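Local coordinates for protein serine protease pet (Escherichia coli, PDB 4OM9) that is a secreted autotransporter enterotoxin of enteroaggregative strains, probably a serine endopeptidase that cleaves the cytoskeletal protein alpha-fodrin, carried on a long right-handed beta-helix, at residues F581-L586 against A599-N604. Numbering follows the deposited sequence.
Sequences FRFDNL and ADVEGN
Arg582 reaches across to the neighbouring strand and grips Asp600 end-on with both terminal nitrogens. NH2 forms a salt bridge to Asp600 OD1 at 2.9 Å, meeting it from above the carboxylate plane, and NH1 gives a hydrogen bond to Asp600 O at 2.8 Å. That oxygen also accepts Phe581 N, which arrives from the opposite face of its carbonyl plane. A bend at chi2 (-64°) turns the guanidinium back along the sheet, where NH1 also bonds to Phe581 O, the acceptor of Glu602 N, so two doubly used carbonyls help fix its rotation. Glu602 comes over one guanidinium face: its CB packs there and OE1 lies 3.1 Å from Arg582 NE, well out of the plane, a contact of charges with no N-H aimed at the oxygen.

Phe581 and Val601 point to the other face of the sheet. Phe581 CE1 touches Ala599 CB at 3.5 Å, while the two methyls of Val601 divide between rings, CG2 lying 4.0 Å from Phe581 CD1 and CG1 against Phe583 CE2 (3.7 Å). With chi1 of 52°, Phe583 CG sits between its backbone N and carbonyl carbon, and one ring face covers the Glu602-Gly603 backbone: Glu602 O stands over its centre, Gly603 CA makes an off-centre CH-pi contact, and Asn604 O meets its edge.

Segments 581-583 and 599-602 run parallel, their axes 11° apart; at the corner, Asp584 and Gly603, a beta bulge shifts the register by one between the Arg582-Glu602 and Asn585-Asn604 pairs, and Leu586 N bonds to Asn604 O at 2.9 Å. This is rung-to-rung stacking in a beta-helix. Strands 502-504 and 506-510 extend the ladder beyond 581-586, strand 649-652 lies against 599-602, and Met516 of strand 514-520 packs on Phe581, Phe583, Leu586 and Val601.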
loop_
_atom_site.group_PDB
_atom_site.type_symbol
_atom_site.label_atom_id
_atom_site.label_comp_id
_atom_site.label_asym_id
_atom_site.label_seq_id
_atom_site.Cartn_x
_atom_site.Cartn_y
_atom_site.Cartn_z
ATOM N N PHE A 581 1.541 -2.845 6.315
ATOM C CA PHE A 581 1.908 -4.132 6.860
ATOM C C PHE A 581 1.992 -3.933 8.371
ATOM O O PHE A 581 2.855 -3.165 8.888
ATOM C CB PHE A 581 3.220 -4.638 6.260
ATOM C CG PHE A 581 3.260 -4.603 4.750
ATOM C CD1 PHE A 581 3.547 -3.420 4.072
ATOM C CD2 PHE A 581 3.022 -5.753 4.001
ATOM C CE1 PHE A 581 3.578 -3.381 2.679
ATOM C CE2 PHE A 581 3.061 -5.725 2.603
ATOM C CZ PHE A 581 3.341 -4.531 1.948
ATOM N N ARG A 582 1.044 -4.571 9.052
ATOM C CA ARG A 582 0.904 -4.528 10.493
ATOM C C ARG A 582 0.929 -5.948 11.029
ATOM O O ARG A 582 0.264 -6.846 10.476
ATOM C CB ARG A 582 -0.397 -3.838 10.901
ATOM C CG ARG A 582 -0.526 -2.360 10.480
ATOM C CD ARG A 582 0.536 -1.510 11.178
ATOM N NE ARG A 582 0.488 -0.080 10.847
ATOM C CZ ARG A 582 1.114 0.479 9.810
ATOM N NH1 ARG A 582 1.831 -0.267 8.971
ATOM N NH2 ARG A 582 1.023 1.792 9.609
ATOM N N PHE A 583 1.683 -6.151 12.108
ATOM C CA PHE A 583 1.766 -7.455 12.746
ATOM C C PHE A 583 2.361 -7.348 14.139
ATOM O O PHE A 583 3.194 -6.491 14.386
ATOM C CB PHE A 583 2.610 -8.403 11.895
ATOM C CG PHE A 583 3.951 -7.845 11.534
ATOM C CD1 PHE A 583 5.018 -7.929 12.418
ATOM C CD2 PHE A 583 4.143 -7.218 10.306
ATOM C CE1 PHE A 583 6.251 -7.382 12.089
ATOM C CE2 PHE A 583 5.361 -6.693 9.970
ATOM C CZ PHE A 583 6.425 -6.773 10.870
ATOM N N ASP A 584 1.942 -8.215 15.052
ATOM C CA ASP A 584 2.532 -8.200 16.377
ATOM C C ASP A 584 3.989 -8.598 16.274
ATOM O O ASP A 584 4.865 -7.926 16.817
ATOM C CB ASP A 584 1.781 -9.122 17.331
ATOM C CG ASP A 584 0.396 -8.621 17.617
ATOM O OD1 ASP A 584 0.242 -7.379 17.652
ATOM O OD2 ASP A 584 -0.534 -9.448 17.780
ATOM N N ASN A 585 4.241 -9.667 15.531
ATOM C CA ASN A 585 5.590 -10.175 15.385
ATOM C C ASN A 585 5.875 -10.792 14.023
ATOM O O ASN A 585 5.075 -11.542 13.482
ATOM C CB ASN A 585 5.879 -11.210 16.478
ATOM C CG ASN A 585 5.825 -10.615 17.870
ATOM O OD1 ASN A 585 6.780 -9.981 18.321
ATOM N ND2 ASN A 585 4.705 -10.808 18.558
ATOM N N LEU A 586 7.025 -10.448 13.471
ATOM C CA LEU A 586 7.596 -11.192 12.367
ATOM C C LEU A 586 8.807 -11.987 12.868
ATOM O O LEU A 586 9.745 -11.409 13.442
ATOM C CB LEU A 586 8.025 -10.253 11.235
ATOM C CG LEU A 586 8.285 -10.949 9.901
ATOM C CD1 LEU A 586 7.984 -10.009 8.748
ATOM C CD2 LEU A 586 9.685 -11.451 9.800
ATOM N N ALA A 599 6.169 0.575 1.015
ATOM C CA ALA A 599 5.664 -0.232 2.112
ATOM C C ALA A 599 5.706 0.580 3.409
ATOM O O ALA A 599 6.682 1.270 3.699
ATOM C CB ALA A 599 6.465 -1.524 2.267
ATOM N N ASP A 600 4.618 0.505 4.158
ATOM C CA ASP A 600 4.482 1.129 5.457
ATOM C C ASP A 600 4.358 -0.021 6.451
ATOM O O ASP A 600 3.280 -0.608 6.591
ATOM C CB ASP A 600 3.255 2.047 5.470
ATOM C CG ASP A 600 3.097 2.835 6.759
ATOM O OD1 ASP A 600 3.322 2.299 7.867
ATOM O OD2 ASP A 600 2.712 4.020 6.656
ATOM N N VAL A 601 5.476 -0.346 7.111
ATOM C CA VAL A 601 5.578 -1.543 7.939
ATOM C C VAL A 601 5.668 -1.225 9.417
ATOM O O VAL A 601 6.497 -0.424 9.827
ATOM C CB VAL A 601 6.812 -2.404 7.575
ATOM C CG1 VAL A 601 6.758 -3.715 8.352
ATOM C CG2 VAL A 601 6.873 -2.675 6.101
ATOM N N GLU A 602 4.839 -1.890 10.211
ATOM C CA GLU A 602 4.844 -1.689 11.640
ATOM C C GLU A 602 4.603 -2.992 12.414
ATOM O O GLU A 602 3.573 -3.675 12.270
ATOM C CB GLU A 602 3.798 -0.661 12.020
ATOM C CG GLU A 602 3.472 -0.539 13.485
ATOM C CD GLU A 602 2.876 0.821 13.845
ATOM O OE1 GLU A 602 2.236 1.452 12.969
ATOM O OE2 GLU A 602 3.082 1.267 15.001
ATOM N N GLY A 603 5.584 -3.322 13.238
ATOM C CA GLY A 603 5.479 -4.393 14.198
ATOM C C GLY A 603 6.876 -4.830 14.628
ATOM O O GLY A 603 7.872 -4.296 14.132
ATOM N N ASN A 604 6.963 -5.798 15.536
ATOM C CA ASN A 604 8.268 -6.229 16.041
ATOM C C ASN A 604 8.932 -7.338 15.240
ATOM O O ASN A 604 8.303 -8.315 14.882
ATOM C CB ASN A 604 8.153 -6.652 17.510
ATOM C CG ASN A 604 8.042 -5.457 18.422
ATOM O OD1 ASN A 604 8.401 -4.349 18.018
ATOM N ND2 ASN A 604 7.524 -5.653 19.639
#